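Side-chain contacts in ferrous iron uptake transporter protein B (Streptococcus thermophilus, PDB 3TAH), which probably takes up ferrous iron in a GTP-driven way, this chain being its nucleotide-binding G-protein domain with the cytosolic helical domain attached: residues A[82-87]-A[101-106]; A[169-174]-A[197-202]; A[176-181]-A[204-209]. The protein carries 1 engineered substitution. All coordinates share one frame; numbering follows the deposited sequence.

Interaction 1: A[82-87]-A[101-106]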
ATOM      1  N   ASP A  82      -0.906  11.374  -6.165  1.00 16.36           N
ATOM      2  CA  ASP A  82      -0.476  10.964  -7.483  1.00 16.76           C
ATOM      3  C   ASP A  82       0.339   9.680  -7.424  1.00 14.75           C
ATOM      4  O   ASP A  82       0.278   8.898  -8.350  1.00 13.80           O
ATOM      5  CB  ASP A  82       0.354  12.064  -8.138  1.00 17.88           C
ATOM      6  CG  ASP A  82      -0.447  13.342  -8.340  1.00 20.06           C
ATOM      7  OD1 ASP A  82      -1.374  13.322  -9.160  1.00 22.94           O
ATOM      8  OD2 ASP A  82      -0.154  14.346  -7.675  1.00 19.64           O
ATOM      9  N   SER A  83       1.091   9.499  -6.340  1.00 15.12           N
ATOM     10  CA  SER A  83       2.035   8.394  -6.160  1.00 15.01           C
ATOM     11  C   SER A  83       2.055   7.970  -4.701  1.00 14.33           C
ATOM     12  O   SER A  83       1.809   8.790  -3.820  1.00 14.77           O
ATOM     13  CB  SER A  83       3.442   8.872  -6.559  1.00 16.16           C
ATOM     14  OG  SER A  83       4.471   8.217  -5.825  1.00 19.04           O
ATOM     15  N   ILE A  84       2.329   6.690  -4.445  1.00 13.88           N
ATOM     16  CA  ILE A  84       2.629   6.217  -3.095  1.00 14.12           C
ATOM     17  C   ILE A  84       4.122   5.890  -3.066  1.00 13.93           C
ATOM     18  O   ILE A  84       4.577   5.117  -3.902  1.00 14.99           O
ATOM     19  CB  ILE A  84       1.843   4.952  -2.715  1.00 14.08           C
ATOM     20  CG1 ILE A  84       0.351   5.247  -2.577  1.00 13.28           C
ATOM     21  CG2 ILE A  84       2.341   4.381  -1.380  1.00 13.53           C
ATOM     22  CD1 ILE A  84      -0.485   3.985  -2.344  1.00 14.06           C
ATOM     23  N   LEU A  85       4.858   6.474  -2.118  1.00 14.33           N
ATOM     24  CA  LEU A  85       6.263   6.135  -1.864  1.00 14.85           C
ATOM     25  C   LEU A  85       6.264   5.322  -0.570  1.00 13.47           C
ATOM     26  O   LEU A  85       6.048   5.846   0.534  1.00 12.82           O
ATOM     27  CB  LEU A  85       7.140   7.389  -1.768  1.00 16.27           C
ATOM     28  CG  LEU A  85       8.639   7.165  -1.530  1.00 19.03           C
ATOM     29  CD1 LEU A  85       9.285   6.200  -2.509  1.00 22.35           C
ATOM     30  CD2 LEU A  85       9.352   8.517  -1.589  1.00 18.93           C
ATOM     31  N   ASN A  86       6.477   4.022  -0.736  1.00 12.55           N
ATOM     32  CA  ASN A  86       6.332   3.033   0.324  1.00 11.70           C
ATOM     33  C   ASN A  86       7.719   2.757   0.897  1.00 13.60           C
ATOM     34  O   ASN A  86       8.567   2.195   0.203  1.00 11.52           O
ATOM     35  CB  ASN A  86       5.652   1.774  -0.265  1.00 12.90           C
ATOM     36  CG  ASN A  86       5.509   0.619   0.719  1.00 12.42           C
ATOM     37  OD1 ASN A  86       5.427  -0.547   0.305  1.00 13.17           O
ATOM     38  ND2 ASN A  86       5.463   0.921   2.011  1.00 12.60           N
ATOM     39  N   VAL A  87       7.933   3.159   2.151  1.00 12.20           N
ATOM     40  CA  VAL A  87       9.196   2.911   2.870  1.00 13.06           C
ATOM     41  C   VAL A  87       9.115   1.514   3.492  1.00 12.82           C
ATOM     42  O   VAL A  87       8.223   1.231   4.299  1.00 13.67           O
ATOM     43  CB  VAL A  87       9.470   3.983   3.956  1.00 13.41           C
ATOM     44  CG1 VAL A  87      10.794   3.721   4.679  1.00 14.46           C
ATOM     45  CG2 VAL A  87       9.455   5.372   3.335  1.00 14.37           C
ATOM     46  N   THR A 101       1.267  -4.903  -0.172  1.00 14.11           N
ATOM     47  CA  THR A 101       0.259  -5.548  -1.031  1.00 13.44           C
ATOM     48  C   THR A 101      -1.054  -4.759  -1.017  1.00 14.11           C
ATOM     49  O   THR A 101      -1.720  -4.597  -2.041  1.00 12.64           O
ATOM     50  CB  THR A 101       0.017  -7.040  -0.656  1.00 13.60           C
ATOM     51  OG1 THR A 101      -0.508  -7.152   0.674  1.00 14.21           O
ATOM     52  CG2 THR A 101       1.302  -7.881  -0.794  1.00 13.34           C
ATOM     53  N   GLN A 102      -1.417  -4.251   0.148  1.00 13.49           N
ATOM     54  CA  GLN A 102      -2.622  -3.456   0.297  1.00 13.86           C
ATOM     55  C   GLN A 102      -2.526  -2.085  -0.356  1.00 13.47           C
ATOM     56  O   GLN A 102      -3.507  -1.594  -0.912  1.00 13.52           O
ATOM     57  CB  GLN A 102      -2.965  -3.303   1.776  1.00 15.22           C
ATOM     58  CG  GLN A 102      -3.233  -4.614   2.491  1.00 15.86           C
ATOM     59  CD  GLN A 102      -3.363  -4.413   3.975  1.00 18.12           C
ATOM     60  OE1 GLN A 102      -4.193  -3.621   4.410  1.00 21.63           O
ATOM     61  NE2 GLN A 102      -2.538  -5.104   4.763  1.00 21.69           N
ATOM     62  N   LEU A 103      -1.344  -1.476  -0.277  1.00 13.06           N
ATOM     63  CA  LEU A 103      -1.082  -0.202  -0.956  1.00 12.98           C
ATOM     64  C   LEU A 103      -1.234  -0.331  -2.477  1.00 14.26           C
ATOM     65  O   LEU A 103      -1.861   0.527  -3.109  1.00 15.03           O
ATOM     66  CB  LEU A 103       0.298   0.341  -0.589  1.00 12.50           C
ATOM     67  CG  LEU A 103       0.523   0.666   0.898  1.00 12.09           C
ATOM     68  CD1 LEU A 103       2.005   0.985   1.163  1.00 11.90           C
ATOM     69  CD2 LEU A 103      -0.383   1.812   1.404  1.00 13.51           C
ATOM     70  N   ILE A 104      -0.686  -1.403  -3.062  1.00 13.30           N
ATOM     71  CA  ILE A 104      -0.798  -1.626  -4.507  1.00 13.32           C
ATOM     72  C   ILE A 104      -2.271  -1.682  -4.908  1.00 11.79           C
ATOM     73  O   ILE A 104      -2.674  -1.130  -5.928  1.00 13.27           O
ATOM     74  CB  ILE A 104      -0.039  -2.912  -4.952  1.00 14.59           C
ATOM     75  CG1 ILE A 104       1.477  -2.748  -4.725  1.00 14.28           C
ATOM     76  CG2 ILE A 104      -0.319  -3.227  -6.436  1.00 13.24           C
ATOM     77  CD1 ILE A 104       2.327  -4.031  -4.869  1.00 13.14           C
ATOM     78  N   GLU A 105      -3.075  -2.350  -4.086  1.00 12.98           N
ATOM     79  CA  GLU A 105      -4.494  -2.564  -4.367  1.00 13.48           C
ATOM     80  C   GLU A 105      -5.336  -1.275  -4.377  1.00 14.66           C
ATOM     81  O   GLU A 105      -6.421  -1.258  -4.956  1.00 16.28           O
ATOM     82  CB  GLU A 105      -5.056  -3.580  -3.378  1.00 14.65           C
ATOM     83  CG  GLU A 105      -4.473  -4.972  -3.649  1.00 12.73           C
ATOM     84  CD  GLU A 105      -4.624  -5.952  -2.509  1.00 15.85           C
ATOM     85  OE1 GLU A 105      -5.093  -5.570  -1.412  1.00 14.25           O
ATOM     86  OE2 GLU A 105      -4.266  -7.128  -2.726  1.00 16.09           O
ATOM     87  N   THR A 106      -4.839  -0.202  -3.764  1.00 14.13           N
ATOM     88  CA  THR A 106      -5.533   1.095  -3.815  1.00 13.65           C
ATOM     89  C   THR A 106      -5.622   1.667  -5.238  1.00 14.35           C
ATOM     90  O   THR A 106      -6.467   2.530  -5.527  1.00 14.06           O
ATOM     91  CB  THR A 106      -4.856   2.164  -2.919  1.00 13.78           C
ATOM     92  OG1 THR A 106      -3.587   2.525  -3.480  1.00 15.66           O
ATOM     93  CG2 THR A 106      -4.708   1.688  -1.459  1.00 12.91           C
TER
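Leu103, on helix 93-105, lies against Ile84 and Asn86 of strand 83-89, CB meeting Ile84 and CD1 meeting Asn86. At the root, CB of Leu103 approaches CD1 of Ile84 at 4.1 Å. With CG anti to its own carbonyl carbon (chi1 -62°), the branch then leads CD1 of Leu103 to the face of the Asn86 amide, 3.6 Å from both CG and ND2 of Asn86 and slightly farther from OD1. The methyl therefore meets the flat of the amide and leaves its polar rim to others: OD1 pairs with Thr100 OG1 and ND2 with Ile9 O, two bonds that would fix the rotation of this buried group. CD1 of Ile84 also rests 3.6 Å from Thr106 OG1 and 3.8 Å from Leu103 O. That hydroxyl donates to Leu103 O (2.7 Å) in the carbonyl plane, and Thr106 N adds a second bond to the same oxygen. Leu103 also touches Ile9 on strand 4-10. This is the interior of a beta-alpha-beta crossover, 83-89 to 93-105 to 110-115, in a P-loop GTPase fold, with Asn86 next to Gly10 of the P-loop.

Interaction 2: A[169-174]-A[197-202]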
ATOM      1  N   LEU A 169      -3.126  -1.599 -13.886  1.00 27.69           N
ATOM      2  CA  LEU A 169      -2.682  -1.989 -12.544  1.00 27.58           C
ATOM      3  C   LEU A 169      -2.050  -3.384 -12.586  1.00 24.59           C
ATOM      4  O   LEU A 169      -2.670  -4.315 -13.079  1.00 24.80           O
ATOM      5  CB  LEU A 169      -3.871  -1.980 -11.561  1.00 27.82           C
ATOM      6  CG  LEU A 169      -3.624  -2.366 -10.090  1.00 28.40           C
ATOM      7  CD1 LEU A 169      -2.588  -1.436  -9.466  1.00 25.92           C
ATOM      8  CD2 LEU A 169      -4.933  -2.405  -9.237  1.00 25.96           C
ATOM      9  N   ALA A 170      -0.822  -3.528 -12.089  1.00 22.58           N
ATOM     10  CA  ALA A 170      -0.229  -4.858 -11.876  1.00 22.33           C
ATOM     11  C   ALA A 170      -0.415  -5.192 -10.403  1.00 20.87           C
ATOM     12  O   ALA A 170       0.402  -4.814  -9.562  1.00 21.22           O
ATOM     13  CB  ALA A 170       1.234  -4.890 -12.264  1.00 23.49           C
ATOM     14  N   PHE A 171      -1.499  -5.895 -10.082  1.00 19.17           N
ATOM     15  CA  PHE A 171      -1.833  -6.200  -8.690  1.00 18.75           C
ATOM     16  C   PHE A 171      -1.355  -7.599  -8.297  1.00 18.07           C
ATOM     17  O   PHE A 171      -1.294  -8.487  -9.159  1.00 15.45           O
ATOM     18  CB  PHE A 171      -3.345  -6.085  -8.462  1.00 21.74           C
ATOM     19  CG  PHE A 171      -4.176  -6.925  -9.404  1.00 25.57           C
ATOM     20  CD1 PHE A 171      -4.360  -8.287  -9.178  1.00 27.41           C
ATOM     21  CD2 PHE A 171      -4.781  -6.344 -10.524  1.00 27.80           C
ATOM     22  CE1 PHE A 171      -5.126  -9.058 -10.043  1.00 28.03           C
ATOM     23  CE2 PHE A 171      -5.547  -7.115 -11.396  1.00 29.37           C
ATOM     24  CZ  PHE A 171      -5.718  -8.469 -11.157  1.00 28.61           C
ATOM     25  N   PRO A 172      -1.024  -7.807  -7.008  1.00 16.59           N
ATOM     26  CA  PRO A 172      -0.705  -9.167  -6.543  1.00 16.54           C
ATOM     27  C   PRO A 172      -1.817 -10.156  -6.893  1.00 16.02           C
ATOM     28  O   PRO A 172      -2.970  -9.934  -6.550  1.00 16.26           O
ATOM     29  CB  PRO A 172      -0.598  -9.011  -5.018  1.00 16.24           C
ATOM     30  CG  PRO A 172      -0.167  -7.597  -4.839  1.00 16.50           C
ATOM     31  CD  PRO A 172      -0.847  -6.817  -5.930  1.00 16.04           C
ATOM     32  N   ILE A 173      -1.462 -11.228  -7.593  1.00 16.56           N
ATOM     33  CA  ILE A 173      -2.429 -12.243  -7.995  1.00 16.69           C
ATOM     34  C   ILE A 173      -2.383 -13.344  -6.948  1.00 15.15           C
ATOM     35  O   ILE A 173      -1.313 -13.896  -6.674  1.00 14.18           O
ATOM     36  CB  ILE A 173      -2.128 -12.800  -9.414  1.00 18.81           C
ATOM     37  CG1 ILE A 173      -2.249 -11.698 -10.460  1.00 20.32           C
ATOM     38  CG2 ILE A 173      -3.076 -13.964  -9.766  1.00 18.82           C
ATOM     39  CD1 ILE A 173      -1.762 -12.120 -11.857  1.00 22.21           C
ATOM     40  N   TYR A 174      -3.536 -13.648  -6.356  1.00 13.67           N
ATOM     41  CA  TYR A 174      -3.658 -14.653  -5.302  1.00 13.90           C
ATOM     42  C   TYR A 174      -4.165 -15.979  -5.874  1.00 14.50           C
ATOM     43  O   TYR A 174      -4.316 -16.115  -7.091  1.00 15.18           O
ATOM     44  CB  TYR A 174      -4.596 -14.136  -4.204  1.00 13.50           C
ATOM     45  CG  TYR A 174      -4.136 -12.819  -3.638  1.00 10.67           C
ATOM     46  CD1 TYR A 174      -2.833 -12.679  -3.130  1.00 13.81           C
ATOM     47  CD2 TYR A 174      -4.964 -11.721  -3.604  1.00 13.14           C
ATOM     48  CE1 TYR A 174      -2.380 -11.466  -2.606  1.00 13.57           C
ATOM     49  CE2 TYR A 174      -4.517 -10.497  -3.089  1.00 12.32           C
ATOM     50  CZ  TYR A 174      -3.226 -10.384  -2.585  1.00 13.53           C
ATOM     51  OH  TYR A 174      -2.767  -9.199  -2.069  1.00 14.81           O
ATOM     52  N   SER A 197      -9.830   1.650  -7.784  1.00 16.31           N
ATOM     53  CA  SER A 197      -9.754   1.108  -6.439  1.00 16.92           C
ATOM     54  C   SER A 197     -10.713  -0.058  -6.237  1.00 17.67           C
ATOM     55  O   SER A 197     -10.866  -0.544  -5.105  1.00 17.20           O
ATOM     56  CB  SER A 197     -10.034   2.223  -5.417  1.00 18.63           C
ATOM     57  OG  SER A 197     -11.236   2.923  -5.706  1.00 15.13           O
ATOM     58  N   ALA A 198     -11.342  -0.526  -7.319  1.00 16.90           N
ATOM     59  CA  ALA A 198     -12.388  -1.552  -7.221  1.00 17.11           C
ATOM     60  C   ALA A 198     -11.886  -2.796  -6.510  1.00 15.51           C
ATOM     61  O   ALA A 198     -12.598  -3.355  -5.681  1.00 15.99           O
ATOM     62  CB  ALA A 198     -12.957  -1.922  -8.587  1.00 17.51           C
ATOM     63  N   ARG A 199     -10.660  -3.210  -6.816  1.00 14.99           N
ATOM     64  CA  ARG A 199     -10.071  -4.401  -6.198  1.00 16.09           C
ATOM     65  C   ARG A 199      -9.873  -4.239  -4.683  1.00 15.11           C
ATOM     66  O   ARG A 199     -10.117  -5.188  -3.929  1.00 13.67           O
ATOM     67  CB  ARG A 199      -8.761  -4.769  -6.893  1.00 16.85           C
ATOM     68  CG  ARG A 199      -8.217  -6.105  -6.485  1.00 18.63           C
ATOM     69  CD  ARG A 199      -7.049  -6.499  -7.377  1.00 18.44           C
ATOM     70  NE  ARG A 199      -6.415  -7.689  -6.841  1.00 15.57           N
ATOM     71  CZ  ARG A 199      -6.783  -8.947  -7.073  1.00 15.26           C
ATOM     72  NH1 ARG A 199      -7.804  -9.258  -7.871  1.00 17.60           N
ATOM     73  NH2 ARG A 199      -6.107  -9.931  -6.489  1.00 15.83           N
ATOM     74  N   PHE A 200      -9.447  -3.046  -4.253  1.00 14.33           N
ATOM     75  CA  PHE A 200      -9.317  -2.735  -2.829  1.00 15.62           C
ATOM     76  C   PHE A 200     -10.652  -2.949  -2.127  1.00 14.44           C
ATOM     77  O   PHE A 200     -10.719  -3.583  -1.076  1.00 14.15           O
ATOM     78  CB  PHE A 200      -8.868  -1.283  -2.599  1.00 17.69           C
ATOM     79  CG  PHE A 200      -8.792  -0.914  -1.154  1.00 17.85           C
ATOM     80  CD1 PHE A 200      -7.610  -1.074  -0.455  1.00 18.39           C
ATOM     81  CD2 PHE A 200      -9.899  -0.403  -0.486  1.00 20.28           C
ATOM     82  CE1 PHE A 200      -7.535  -0.753   0.885  1.00 19.66           C
ATOM     83  CE2 PHE A 200      -9.813  -0.079   0.862  1.00 19.77           C
ATOM     84  CZ  PHE A 200      -8.632  -0.255   1.533  1.00 18.50           C
ATOM     85  N   TYR A 201     -11.710  -2.394  -2.712  1.00 13.95           N
ATOM     86  CA  TYR A 201     -13.041  -2.516  -2.131  1.00 13.29           C
ATOM     87  C   TYR A 201     -13.548  -3.955  -2.182  1.00 12.79           C
ATOM     88  O   TYR A 201     -14.159  -4.418  -1.225  1.00 12.74           O
ATOM     89  CB  TYR A 201     -14.025  -1.591  -2.836  1.00 14.79           C
ATOM     90  CG  TYR A 201     -13.842  -0.150  -2.474  1.00 13.59           C
ATOM     91  CD1 TYR A 201     -14.196   0.313  -1.207  1.00 17.58           C
ATOM     92  CD2 TYR A 201     -13.337   0.759  -3.383  1.00 14.48           C
ATOM     93  CE1 TYR A 201     -14.033   1.641  -0.860  1.00 17.12           C
ATOM     94  CE2 TYR A 201     -13.175   2.086  -3.044  1.00 16.00           C
ATOM     95  CZ  TYR A 201     -13.530   2.520  -1.786  1.00 18.23           C
ATOM     96  OH  TYR A 201     -13.358   3.841  -1.444  1.00 19.45           O
ATOM     97  N   ALA A 202     -13.294  -4.657  -3.285  1.00 12.88           N
ATOM     98  CA  ALA A 202     -13.752  -6.037  -3.411  1.00 12.91           C
ATOM     99  C   ALA A 202     -13.120  -6.931  -2.325  1.00 12.60           C
ATOM    100  O   ALA A 202     -13.800  -7.750  -1.710  1.00 13.00           O
ATOM    101  CB  ALA A 202     -13.474  -6.584  -4.806  1.00 11.33           C
TER
HETATM  102  O   HOH W   1      -4.100  -7.730  -5.380  1.00 13.93           O
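A CH-pi and weakly hydrogen-bonded arginine contact joins helix 198-206 of the helical domain to the loop 169-174 before helix 176-189: Arg199, in the first turn of its helix, reaches across to the loop. Its chain is fully extended from CG to NE and leaves the helix with CG anti to the backbone N (chi1 -170°). The aliphatic part comes first, CD lying over one face of the Phe171 ring in a CH-pi contact, 3.8 Å from the centroid. Beyond it the guanidinium continues over the rim of that ring, the two planes only 20° apart, and CD1 of Phe171 comes 3.2 Å from NE. The polar end turns to Pro172 O. NH2 makes a weak, bent bond to it (3.1 Å, 124°), while NE donates to a water in the plane of the guanidinium, which passes a bond on to Pro172 O (2.7 Å). Pro172 O in turn sits over the centre of the Tyr174 ring, whose CD2 is 3.6 Å from Arg199 NH2. The main charge partner of NH2 is Glu179, in a salt bridge. The buried positive charge is thus probably balanced by Glu179 and eased by a carbonyl, a water and two aromatic side chains.

Interaction 3: A[176-181]-A[204-209]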
ATOM      1  N   ASP A 176      -6.234 -18.976  -7.356  1.00 15.81           N
ATOM      2  CA  ASP A 176      -7.428 -19.004  -8.239  1.00 17.28           C
ATOM      3  C   ASP A 176      -8.771 -18.945  -7.527  1.00 16.61           C
ATOM      4  O   ASP A 176      -9.712 -18.320  -8.038  1.00 17.37           O
ATOM      5  CB  ASP A 176      -7.447 -20.264  -9.116  1.00 19.16           C
ATOM      6  CG  ASP A 176      -6.425 -20.226 -10.223  1.00 21.56           C
ATOM      7  OD1 ASP A 176      -5.893 -19.139 -10.532  1.00 22.34           O
ATOM      8  OD2 ASP A 176      -6.159 -21.297 -10.798  1.00 22.68           O
ATOM      9  N   ARG A 177      -8.872 -19.596  -6.374  1.00 15.93           N
ATOM     10  CA  ARG A 177     -10.137 -19.630  -5.619  1.00 17.36           C
ATOM     11  C   ARG A 177     -10.476 -18.278  -4.999  1.00 16.57           C
ATOM     12  O   ARG A 177     -11.652 -17.911  -4.926  1.00 17.55           O
ATOM     13  CB  ARG A 177     -10.108 -20.682  -4.523  1.00 20.09           C
ATOM     14  CG  ARG A 177     -10.069 -22.129  -5.006  1.00 22.75           C
ATOM     15  CD  ARG A 177      -9.719 -23.033  -3.838  1.00 24.74           C
ATOM     16  NE  ARG A 177      -8.337 -22.847  -3.405  1.00 24.90           N
ATOM     17  CZ  ARG A 177      -7.790 -23.392  -2.321  1.00 27.82           C
ATOM     18  NH1 ARG A 177      -8.490 -24.204  -1.528  1.00 29.51           N
ATOM     19  NH2 ARG A 177      -6.522 -23.143  -2.031  1.00 27.56           N
ATOM     20  N   LEU A 178      -9.459 -17.544  -4.554  1.00 14.17           N
ATOM     21  CA  LEU A 178      -9.709 -16.194  -4.054  1.00 13.93           C
ATOM     22  C   LEU A 178      -9.980 -15.241  -5.207  1.00 13.64           C
ATOM     23  O   LEU A 178     -10.851 -14.390  -5.092  1.00 13.98           O
ATOM     24  CB  LEU A 178      -8.566 -15.674  -3.171  1.00 13.23           C
ATOM     25  CG  LEU A 178      -8.784 -14.268  -2.589  1.00 11.42           C
ATOM     26  CD1 LEU A 178     -10.130 -14.161  -1.843  1.00 13.73           C
ATOM     27  CD2 LEU A 178      -7.636 -13.897  -1.669  1.00 12.14           C
ATOM     28  N   GLU A 179      -9.235 -15.377  -6.307  1.00 14.21           N
ATOM     29  CA  GLU A 179      -9.462 -14.556  -7.513  1.00 14.55           C
ATOM     30  C   GLU A 179     -10.880 -14.711  -8.074  1.00 16.03           C
ATOM     31  O   GLU A 179     -11.478 -13.725  -8.514  1.00 14.50           O
ATOM     32  CB  GLU A 179      -8.413 -14.842  -8.589  1.00 15.38           C
ATOM     33  CG  GLU A 179      -6.989 -14.412  -8.203  1.00 14.82           C
ATOM     34  CD  GLU A 179      -6.863 -12.929  -7.973  1.00 16.74           C
ATOM     35  OE1 GLU A 179      -7.608 -12.149  -8.609  1.00 16.20           O
ATOM     36  OE2 GLU A 179      -6.021 -12.524  -7.141  1.00 14.32           O
ATOM     37  N   ALA A 180     -11.427 -15.928  -8.025  1.00 15.85           N
ATOM     38  CA  ALA A 180     -12.811 -16.178  -8.436  1.00 17.13           C
ATOM     39  C   ALA A 180     -13.778 -15.370  -7.569  1.00 16.92           C
ATOM     40  O   ALA A 180     -14.700 -14.721  -8.085  1.00 15.58           O
ATOM     41  CB  ALA A 180     -13.142 -17.695  -8.356  1.00 18.65           C
ATOM     42  N   ALA A 181     -13.553 -15.393  -6.257  1.00 13.85           N
ATOM     43  CA  ALA A 181     -14.370 -14.607  -5.329  1.00 13.98           C
ATOM     44  C   ALA A 181     -14.267 -13.101  -5.591  1.00 13.24           C
ATOM     45  O   ALA A 181     -15.270 -12.394  -5.597  1.00 14.54           O
ATOM     46  CB  ALA A 181     -13.981 -14.913  -3.872  1.00 11.77           C
ATOM     47  N   LYS A 204     -11.795  -5.911   0.580  1.00 14.34           N
ATOM     48  CA  LYS A 204     -12.351  -5.471   1.863  1.00 14.58           C
ATOM     49  C   LYS A 204     -13.741  -6.031   2.138  1.00 14.25           C
ATOM     50  O   LYS A 204     -14.047  -6.422   3.259  1.00 12.97           O
ATOM     51  CB  LYS A 204     -12.384  -3.947   1.937  1.00 16.74           C
ATOM     52  CG  LYS A 204     -11.012  -3.339   2.125  1.00 17.67           C
ATOM     53  CD  LYS A 204     -10.620  -3.326   3.575  1.00 21.31           C
ATOM     54  CE  LYS A 204      -9.135  -3.094   3.783  1.00 21.45           C
ATOM     55  NZ  LYS A 204      -8.346  -4.284   3.365  1.00 22.67           N
ATOM     56  N   LEU A 205     -14.585  -6.065   1.114  1.00 14.07           N
ATOM     57  CA  LEU A 205     -15.913  -6.640   1.261  1.00 14.56           C
ATOM     58  C   LEU A 205     -15.844  -8.131   1.548  1.00 13.84           C
ATOM     59  O   LEU A 205     -16.606  -8.642   2.385  1.00 13.72           O
ATOM     60  CB  LEU A 205     -16.755  -6.393   0.012  1.00 14.45           C
ATOM     61  CG  LEU A 205     -17.235  -4.939  -0.079  1.00 13.72           C
ATOM     62  CD1 LEU A 205     -17.708  -4.635  -1.489  1.00 12.43           C
ATOM     63  CD2 LEU A 205     -18.318  -4.670   0.961  1.00 13.91           C
ATOM     64  N   PHE A 206     -14.928  -8.811   0.862  1.00 12.05           N
ATOM     65  CA  PHE A 206     -14.759 -10.242   1.050  1.00 11.77           C
ATOM     66  C   PHE A 206     -14.404 -10.551   2.507  1.00 13.43           C
ATOM     67  O   PHE A 206     -14.970 -11.473   3.113  1.00 16.13           O
ATOM     68  CB  PHE A 206     -13.691 -10.817   0.120  1.00 12.28           C
ATOM     69  CG  PHE A 206     -13.466 -12.295   0.315  1.00 11.94           C
ATOM     70  CD1 PHE A 206     -14.298 -13.226  -0.300  1.00 12.59           C
ATOM     71  CD2 PHE A 206     -12.435 -12.759   1.124  1.00 12.87           C
ATOM     72  CE1 PHE A 206     -14.094 -14.602  -0.114  1.00 14.86           C
ATOM     73  CE2 PHE A 206     -12.225 -14.135   1.321  1.00 15.30           C
ATOM     74  CZ  PHE A 206     -13.049 -15.058   0.703  1.00 15.48           C
ATOM     75  N   GLU A 207     -13.493  -9.761   3.067  1.00 14.14           N
ATOM     76  CA  GLU A 207     -13.051  -9.957   4.453  1.00 16.37           C
ATOM     77  C   GLU A 207     -13.959  -9.282   5.508  1.00 16.08           C
ATOM     78  O   GLU A 207     -13.613  -9.225   6.699  1.00 16.88           O
ATOM     79  CB  GLU A 207     -11.591  -9.522   4.596  1.00 18.23           C
ATOM     80  CG  GLU A 207     -11.395  -8.036   4.591  1.00 19.93           C
ATOM     81  CD  GLU A 207      -9.960  -7.587   4.336  1.00 23.14           C
ATOM     82  OE1 GLU A 207      -9.764  -6.357   4.358  1.00 23.98           O
ATOM     83  OE2 GLU A 207      -9.051  -8.418   4.136  1.00 19.70           O
ATOM     84  N   GLN A 208     -15.108  -8.787   5.064  1.00 16.20           N
ATOM     85  CA  GLN A 208     -16.128  -8.144   5.900  1.00 17.35           C
ATOM     86  C   GLN A 208     -15.623  -6.963   6.721  1.00 16.09           C
ATOM     87  O   GLN A 208     -15.950  -6.810   7.899  1.00 14.52           O
ATOM     88  CB  GLN A 208     -16.806  -9.181   6.771  1.00 19.06           C
ATOM     89  CG  GLN A 208     -17.601 -10.144   5.916  1.00 21.91           C
ATOM     90  CD  GLN A 208     -17.588 -11.505   6.481  1.00 26.74           C
ATOM     91  OE1 GLN A 208     -18.547 -11.928   7.114  1.00 28.88           O
ATOM     92  NE2 GLN A 208     -16.489 -12.217   6.265  1.00 32.25           N
ATOM     93  N   ASP A 209     -14.835  -6.126   6.057  1.00 15.34           N
ATOM     94  CA  ASP A 209     -14.370  -4.884   6.626  1.00 15.21           C
ATOM     95  C   ASP A 209     -15.551  -3.994   7.010  1.00 14.81           C
ATOM     96  O   ASP A 209     -16.341  -3.589   6.162  1.00 14.48           O
ATOM     97  CB  ASP A 209     -13.481  -4.160   5.623  1.00 15.04           C
ATOM     98  CG  ASP A 209     -12.828  -2.945   6.223  1.00 15.66           C
ATOM     99  OD1 ASP A 209     -11.733  -3.094   6.810  1.00 17.60           O
ATOM    100  OD2 ASP A 209     -13.414  -1.846   6.106  1.00 15.56           O
TER
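Phe206, near the end of helix 198-206, lays its ring against Leu178 and Ala181 of helix 176-189, both on the same side of the ring plane, and these apolar touches make up the whole direct contact between the segments. CG anti to the backbone N (chi1 179°) carries the ring to helix 176-189. CD1 of Leu178 comes down on one face in a CH-pi contact, 4.0 Å from the centroid and 16° off the ring normal, displaced toward the rim so that CE2 of Phe206 is its nearest atom at 3.8 Å. Ala181 CB comes from the same side of the plane but obliquely, nearer the CD1-CE1 bond, 3.8 Å from CE1 of Phe206. Being one turn apart, the two residues present neighbouring methyls to a single ring. Thr233 of helix 220-237 and Val245 of helix 241-259 add further packing around Phe206.

The charged pairs of the second segment lie apart from the ring contact: Lys204 NZ and Glu207 OE1 form a salt bridge of 2.7 Å, the ammonium approaching from the syn side of the carboxylate and 18° out of its plane, which ties the last turn of the helix to the residue that follows it. Asp209 OD2 is paired with Arg73 of helix 67-77.

Backbone bonds finish the helix just beyond Phe206. Asp209 N returns to Lys204 O (2.9 Å) and Gln208 N to Leu205 O (3.1 Å), with Gln208 at positive phi as the C-prime residue. Directly after it Asp209 serves as N-cap, its OD2 accepting from Val212 N. The arrangement is a Schellman C-cap running straight into the N-cap of helix 210-215, beside an aromatic contact between helices 176-189 and 198-206 in the FeoB cytosolic helical domain.

In the fold
The three contacts run in a row from the G domain into the helical domain. Interaction 1 lies near the centre of the molecule, with the Asn86 side chain about 10 Å from the bound N-methylanthraniloyl-GDP; interactions 2 and 3 lie away from the nucleotide and metal sites. Centres are about 12 Å apart for interactions 1 and 2, about 10 Å for 2 and 3, and about 20 Å for 1 and 3. Polar bonds join the neighbours: Glu105 OE2 to Tyr174 OH (2.6 Å, probably a hydrogen bond) links the first two, and the Arg199 NH2 to Glu179 OE2 salt bridge (2.7 Å) the last two. Interactions 2 and 3 share helix 198-206, and their segments alternate along the chain.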